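Local coordinates for protein 2,3-dihydroxybenzoate-AMP ligase (Mycobacterium smegmatis, PDB 5KEI) that belongs to the ANL superfamily of AMP-binding enzymes, with a large AMP-binding domain followed by a smaller C-terminal domain, at residues L495-F505 with S528-L539. Residues are numbered along the deposited sequence; the frame is centred on the assembly and turned at random.
Sequences LGEKICAVVVF and SRPDALVPMPSL
Ile499 O accepts two successive N-H groups, from Asp531 N at 2.8 Å in the carbonyl plane and, weakly, from Ala532 N at 3.3 Å. This starts the parallel pairing of a beta-alpha-beta unit in the C-terminal domain: strand 498-505 runs into helix 512-521 and returns as strand 532-535. Asp531 also reaches back with its side chain: with CG beside the backbone N (chi1 -53°), Asp531 OD2 accepts Ile499 N at 2.7 Å, nearly along the C-O axis, while OD1 makes a salt bridge to Arg462; the carboxylate is thus held at both oxygens. Beyond it the backbone bonds alternate regularly, ending with Met536 N to Val503 O at 3.0 Å.

On the face covered by helix 512-521, Pro530 CB packs on Ala501 CB, and Leu533 CD1 meets Val503 CG2 at 3.6 Å. The other face carries Cys500 SG against Val534 CG2 and Val502 CG1 against Met536 SD, with Leu556 touching both Cys500 and Val502. At the far end, Phe505 turns its ring edge to Leu533 CD2 and Pro535 CG, the latter 3.6 Å from Phe505 CE2, while Val503 CG1 sits over the ring centre, 3.8 Å above its plane.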
ATOM      1  N   LEU A 495     -27.923   7.334  28.210  1.00 33.80           N
ATOM      2  CA  LEU A 495     -26.573   7.227  27.665  1.00 33.35           C
ATOM      3  C   LEU A 495     -26.081   8.518  27.038  1.00 30.27           C
ATOM      4  O   LEU A 495     -24.903   8.643  26.742  1.00 34.32           O
ATOM      5  CB  LEU A 495     -26.519   6.123  26.613  1.00 34.53           C
ATOM      6  CG  LEU A 495     -26.898   4.736  27.100  1.00 33.03           C
ATOM      7  CD1 LEU A 495     -27.066   3.798  25.905  1.00 34.13           C
ATOM      8  CD2 LEU A 495     -25.828   4.258  28.061  1.00 28.33           C
ATOM      9  N   GLY A 496     -26.978   9.468  26.824  1.00 28.96           N
ATOM     10  CA  GLY A 496     -26.622  10.665  26.087  1.00 29.30           C
ATOM     11  C   GLY A 496     -26.828  10.392  24.612  1.00 33.87           C
ATOM     12  O   GLY A 496     -27.662  11.014  23.961  1.00 33.88           O
ATOM     13  N   GLU A 497     -26.066   9.443  24.082  1.00 32.42           N
ATOM     14  CA  GLU A 497     -26.291   8.964  22.724  1.00 39.74           C
ATOM     15  C   GLU A 497     -26.236   7.456  22.744  1.00 38.70           C
ATOM     16  O   GLU A 497     -25.329   6.879  23.351  1.00 39.15           O
ATOM     17  CB  GLU A 497     -25.251   9.513  21.734  1.00 37.20           C
ATOM     18  CG  GLU A 497     -25.307  11.004  21.529  1.00 39.05           C
ATOM     19  CD  GLU A 497     -24.266  11.506  20.531  1.00 49.57           C
ATOM     20  OE1 GLU A 497     -24.552  12.511  19.841  1.00 63.38           O
ATOM     21  OE2 GLU A 497     -23.166  10.912  20.436  1.00 46.98           O
ATOM     22  N   LYS A 498     -27.194   6.806  22.097  1.00 36.49           N
ATOM     23  CA  LYS A 498     -27.097   5.364  21.949  1.00 39.81           C
ATOM     24  C   LYS A 498     -26.610   5.021  20.543  1.00 42.01           C
ATOM     25  O   LYS A 498     -26.697   5.841  19.612  1.00 35.48           O
ATOM     26  CB  LYS A 498     -28.434   4.676  22.242  1.00 39.35           C
ATOM     27  CG  LYS A 498     -29.601   5.166  21.427  1.00 39.68           C
ATOM     28  CD  LYS A 498     -30.815   4.284  21.684  1.00 40.75           C
ATOM     29  CE  LYS A 498     -32.039   4.798  20.943  1.00 49.11           C
ATOM     30  NZ  LYS A 498     -33.248   3.958  21.195  1.00 63.62           N
ATOM     31  N   ILE A 499     -26.091   3.803  20.408  1.00 37.75           N
ATOM     32  CA  ILE A 499     -25.560   3.323  19.144  1.00 40.13           C
ATOM     33  C   ILE A 499     -26.592   2.499  18.336  1.00 38.96           C
ATOM     34  O   ILE A 499     -26.954   1.386  18.712  1.00 36.09           O
ATOM     35  CB  ILE A 499     -24.292   2.473  19.380  1.00 37.78           C
ATOM     36  CG1 ILE A 499     -23.175   3.318  20.019  1.00 38.40           C
ATOM     37  CG2 ILE A 499     -23.819   1.878  18.075  1.00 38.01           C
ATOM     38  CD1 ILE A 499     -21.968   2.498  20.484  1.00 34.28           C
ATOM     39  N   CYS A 500     -27.061   3.047  17.220  1.00 40.84           N
ATOM     40  CA  CYS A 500     -27.924   2.268  16.344  1.00 37.94           C
ATOM     41  C   CYS A 500     -27.183   1.749  15.113  1.00 38.46           C
ATOM     42  O   CYS A 500     -26.695   2.530  14.279  1.00 37.52           O
ATOM     43  CB  CYS A 500     -29.133   3.081  15.907  1.00 37.89           C
ATOM     44  SG  CYS A 500     -30.406   2.007  15.243  1.00 64.93           S
ATOM     45  N   ALA A 501     -27.102   0.423  15.011  1.00 35.32           N
ATOM     46  CA  ALA A 501     -26.488  -0.228  13.856  1.00 38.89           C
ATOM     47  C   ALA A 501     -27.524  -0.451  12.768  1.00 38.28           C
ATOM     48  O   ALA A 501     -28.372  -1.341  12.855  1.00 37.31           O
ATOM     49  CB  ALA A 501     -25.830  -1.550  14.243  1.00 31.95           C
ATOM     50  N   VAL A 502     -27.451   0.399  11.758  1.00 39.63           N
ATOM     51  CA  VAL A 502     -28.254   0.265  10.567  1.00 42.01           C
ATOM     52  C   VAL A 502     -27.484  -0.583   9.548  1.00 41.94           C
ATOM     53  O   VAL A 502     -26.436  -0.182   9.048  1.00 39.63           O
ATOM     54  CB  VAL A 502     -28.608   1.646   9.979  1.00 42.37           C
ATOM     55  CG1 VAL A 502     -29.646   1.493   8.894  1.00 43.24           C
ATOM     56  CG2 VAL A 502     -29.120   2.549  11.074  1.00 32.78           C
ATOM     57  N   VAL A 503     -28.018  -1.755   9.242  1.00 42.27           N
ATOM     58  CA  VAL A 503     -27.286  -2.752   8.484  1.00 41.37           C
ATOM     59  C   VAL A 503     -28.010  -3.179   7.197  1.00 44.20           C
ATOM     60  O   VAL A 503     -29.227  -3.361   7.197  1.00 41.53           O
ATOM     61  CB  VAL A 503     -27.038  -4.000   9.370  1.00 45.33           C
ATOM     62  CG1 VAL A 503     -26.500  -5.190   8.542  1.00 44.88           C
ATOM     63  CG2 VAL A 503     -26.114  -3.652  10.524  1.00 35.19           C
ATOM     64  N   VAL A 504     -27.259  -3.335   6.107  1.00 44.59           N
ATOM     65  CA  VAL A 504     -27.764  -4.031   4.923  1.00 40.92           C
ATOM     66  C   VAL A 504     -27.285  -5.474   4.951  1.00 42.15           C
ATOM     67  O   VAL A 504     -26.087  -5.734   4.835  1.00 42.85           O
ATOM     68  CB  VAL A 504     -27.301  -3.372   3.624  1.00 41.79           C
ATOM     69  CG1 VAL A 504     -27.750  -4.199   2.409  1.00 42.15           C
ATOM     70  CG2 VAL A 504     -27.816  -1.955   3.550  1.00 43.79           C
ATOM     71  N   PHE A 505     -28.219  -6.410   5.107  1.00 42.41           N
ATOM     72  CA  PHE A 505     -27.864  -7.819   5.236  1.00 42.87           C
ATOM     73  C   PHE A 505     -27.640  -8.495   3.905  1.00 47.05           C
ATOM     74  O   PHE A 505     -28.214  -8.111   2.878  1.00 46.97           O
ATOM     75  CB  PHE A 505     -28.941  -8.596   5.988  1.00 52.12           C
ATOM     76  CG  PHE A 505     -28.939  -8.364   7.466  1.00 52.06           C
ATOM     77  CD1 PHE A 505     -27.927  -8.876   8.255  1.00 48.88           C
ATOM     78  CD2 PHE A 505     -29.971  -7.658   8.073  1.00 55.12           C
ATOM     79  CE1 PHE A 505     -27.933  -8.677   9.623  1.00 52.23           C
ATOM     80  CE2 PHE A 505     -29.984  -7.453   9.437  1.00 50.06           C
ATOM     81  CZ  PHE A 505     -28.961  -7.967  10.213  1.00 53.37           C
ATOM     82  N   SER A 528     -19.124  -0.545  23.643  1.00 41.76           N
ATOM     83  CA  SER A 528     -19.029  -0.087  22.266  1.00 46.07           C
ATOM     84  C   SER A 528     -19.858  -0.954  21.327  1.00 45.53           C
ATOM     85  O   SER A 528     -19.650  -0.937  20.114  1.00 43.51           O
ATOM     86  CB  SER A 528     -17.569  -0.067  21.796  1.00 46.21           C
ATOM     87  OG  SER A 528     -16.843   0.982  22.408  1.00 51.86           O
ATOM     88  N   ARG A 529     -20.790  -1.721  21.877  1.00 43.42           N
ATOM     89  CA  ARG A 529     -21.632  -2.552  21.036  1.00 42.27           C
ATOM     90  C   ARG A 529     -22.940  -1.827  20.778  1.00 39.61           C
ATOM     91  O   ARG A 529     -23.368  -1.024  21.606  1.00 38.27           O
ATOM     92  CB  ARG A 529     -21.852  -3.910  21.684  1.00 41.35           C
ATOM     93  CG  ARG A 529     -20.562  -4.661  21.939  1.00 41.54           C
ATOM     94  CD  ARG A 529     -20.844  -6.044  22.486  1.00 44.64           C
ATOM     95  NE  ARG A 529     -19.655  -6.626  23.088  1.00 47.83           N
ATOM     96  CZ  ARG A 529     -19.683  -7.513  24.072  1.00 48.97           C
ATOM     97  NH1 ARG A 529     -20.849  -7.917  24.561  1.00 50.12           N
ATOM     98  NH2 ARG A 529     -18.548  -7.988  24.567  1.00 47.57           N
ATOM     99  N   PRO A 530     -23.563  -2.070  19.612  1.00 36.77           N
ATOM    100  CA  PRO A 530     -24.776  -1.315  19.272  1.00 42.24           C
ATOM    101  C   PRO A 530     -25.925  -1.649  20.221  1.00 39.58           C
ATOM    102  O   PRO A 530     -26.069  -2.815  20.582  1.00 40.80           O
ATOM    103  CB  PRO A 530     -25.112  -1.777  17.842  1.00 35.63           C
ATOM    104  CG  PRO A 530     -23.974  -2.604  17.393  1.00 34.28           C
ATOM    105  CD  PRO A 530     -23.273  -3.112  18.618  1.00 36.75           C
ATOM    106  N   ASP A 531     -26.715  -0.652  20.603  1.00 35.35           N
ATOM    107  CA  ASP A 531     -27.876  -0.872  21.455  1.00 36.76           C
ATOM    108  C   ASP A 531     -29.066  -1.401  20.642  1.00 41.32           C
ATOM    109  O   ASP A 531     -29.962  -2.070  21.180  1.00 35.58           O
ATOM    110  CB  ASP A 531     -28.274   0.422  22.178  1.00 35.40           C
ATOM    111  CG  ASP A 531     -27.118   1.056  22.934  1.00 37.43           C
ATOM    112  OD1 ASP A 531     -26.769   0.561  24.034  1.00 31.97           O
ATOM    113  OD2 ASP A 531     -26.563   2.062  22.424  1.00 41.19           O
ATOM    114  N   ALA A 532     -29.079  -1.099  19.346  1.00 42.48           N
ATOM    115  CA  ALA A 532     -30.196  -1.506  18.492  1.00 38.39           C
ATOM    116  C   ALA A 532     -29.725  -1.848  17.092  1.00 39.72           C
ATOM    117  O   ALA A 532     -28.719  -1.330  16.617  1.00 41.81           O
ATOM    118  CB  ALA A 532     -31.250  -0.417  18.444  1.00 41.88           C
ATOM    119  N   LEU A 533     -30.458  -2.732  16.432  1.00 46.58           N
ATOM    120  CA  LEU A 533     -30.107  -3.162  15.087  1.00 40.96           C
ATOM    121  C   LEU A 533     -31.271  -2.893  14.141  1.00 45.60           C
ATOM    122  O   LEU A 533     -32.400  -3.288  14.425  1.00 47.46           O
ATOM    123  CB  LEU A 533     -29.743  -4.641  15.094  1.00 38.87           C
ATOM    124  CG  LEU A 533     -29.650  -5.324  13.738  1.00 46.41           C
ATOM    125  CD1 LEU A 533     -28.388  -4.884  13.008  1.00 40.39           C
ATOM    126  CD2 LEU A 533     -29.679  -6.820  13.936  1.00 45.23           C
ATOM    127  N   VAL A 534     -31.019  -2.204  13.031  1.00 46.28           N
ATOM    128  CA  VAL A 534     -32.102  -1.876  12.095  1.00 42.84           C
ATOM    129  C   VAL A 534     -31.698  -2.176  10.651  1.00 45.38           C
ATOM    130  O   VAL A 534     -30.761  -1.575  10.127  1.00 44.36           O
ATOM    131  CB  VAL A 534     -32.533  -0.395  12.223  1.00 46.64           C
ATOM    132  CG1 VAL A 534     -33.352   0.032  11.031  1.00 43.62           C
ATOM    133  CG2 VAL A 534     -33.317  -0.168  13.510  1.00 46.45           C
ATOM    134  N   PRO A 535     -32.386  -3.141  10.012  1.00 45.44           N
ATOM    135  CA  PRO A 535     -32.111  -3.502   8.616  1.00 49.09           C
ATOM    136  C   PRO A 535     -32.708  -2.530   7.596  1.00 48.89           C
ATOM    137  O   PRO A 535     -33.817  -2.030   7.762  1.00 50.58           O
ATOM    138  CB  PRO A 535     -32.750  -4.893   8.477  1.00 44.86           C
ATOM    139  CG  PRO A 535     -32.932  -5.377   9.884  1.00 53.51           C
ATOM    140  CD  PRO A 535     -33.231  -4.145  10.673  1.00 45.79           C
ATOM    141  N   MET A 536     -31.952  -2.265   6.540  1.00 48.49           N
ATOM    142  CA  MET A 536     -32.431  -1.448   5.434  1.00 49.13           C
ATOM    143  C   MET A 536     -32.015  -2.136   4.145  1.00 46.73           C
ATOM    144  O   MET A 536     -31.003  -2.830   4.123  1.00 48.10           O
ATOM    145  CB  MET A 536     -31.870  -0.019   5.507  1.00 49.83           C
ATOM    146  CG  MET A 536     -32.500   0.879   6.578  1.00 47.19           C
ATOM    147  SD  MET A 536     -31.922   2.594   6.435  1.00 67.62           S
ATOM    148  CE  MET A 536     -32.571   3.074   4.833  1.00 62.84           C
ATOM    149  N   PRO A 537     -32.808  -1.979   3.069  1.00 53.00           N
ATOM    150  CA  PRO A 537     -32.419  -2.595   1.790  1.00 51.22           C
ATOM    151  C   PRO A 537     -31.174  -1.925   1.187  1.00 48.15           C
ATOM    152  O   PRO A 537     -30.451  -2.546   0.397  1.00 44.40           O
ATOM    153  CB  PRO A 537     -33.654  -2.392   0.911  1.00 43.56           C
ATOM    154  CG  PRO A 537     -34.350  -1.212   1.507  1.00 43.81           C
ATOM    155  CD  PRO A 537     -34.117  -1.309   2.989  1.00 49.39           C
ATOM    156  N   SER A 538     -30.929  -0.677   1.583  1.00 45.34           N
ATOM    157  CA  SER A 538     -29.697   0.029   1.235  1.00 50.85           C
ATOM    158  C   SER A 538     -29.490   1.249   2.136  1.00 46.40           C
ATOM    159  O   SER A 538     -30.420   1.717   2.797  1.00 43.99           O
ATOM    160  CB  SER A 538     -29.707   0.448  -0.240  1.00 51.30           C
ATOM    161  OG  SER A 538     -30.926   1.087  -0.580  1.00 56.99           O
ATOM    162  N   LEU A 539     -28.263   1.753   2.172  1.00 42.34           N
ATOM    163  CA  LEU A 539     -27.960   2.923   2.981  1.00 45.34           C
ATOM    164  C   LEU A 539     -27.933   4.181   2.123  1.00 48.55           C
ATOM    165  O   LEU A 539     -27.367   4.184   1.028  1.00 50.46           O
ATOM    166  CB  LEU A 539     -26.624   2.748   3.712  1.00 44.91           C
ATOM    167  CG  LEU A 539     -26.518   1.570   4.687  1.00 42.33           C
ATOM    168  CD1 LEU A 539     -25.123   1.510   5.275  1.00 40.05           C
ATOM    169  CD2 LEU A 539     -27.568   1.667   5.789  1.00 42.06           C
TER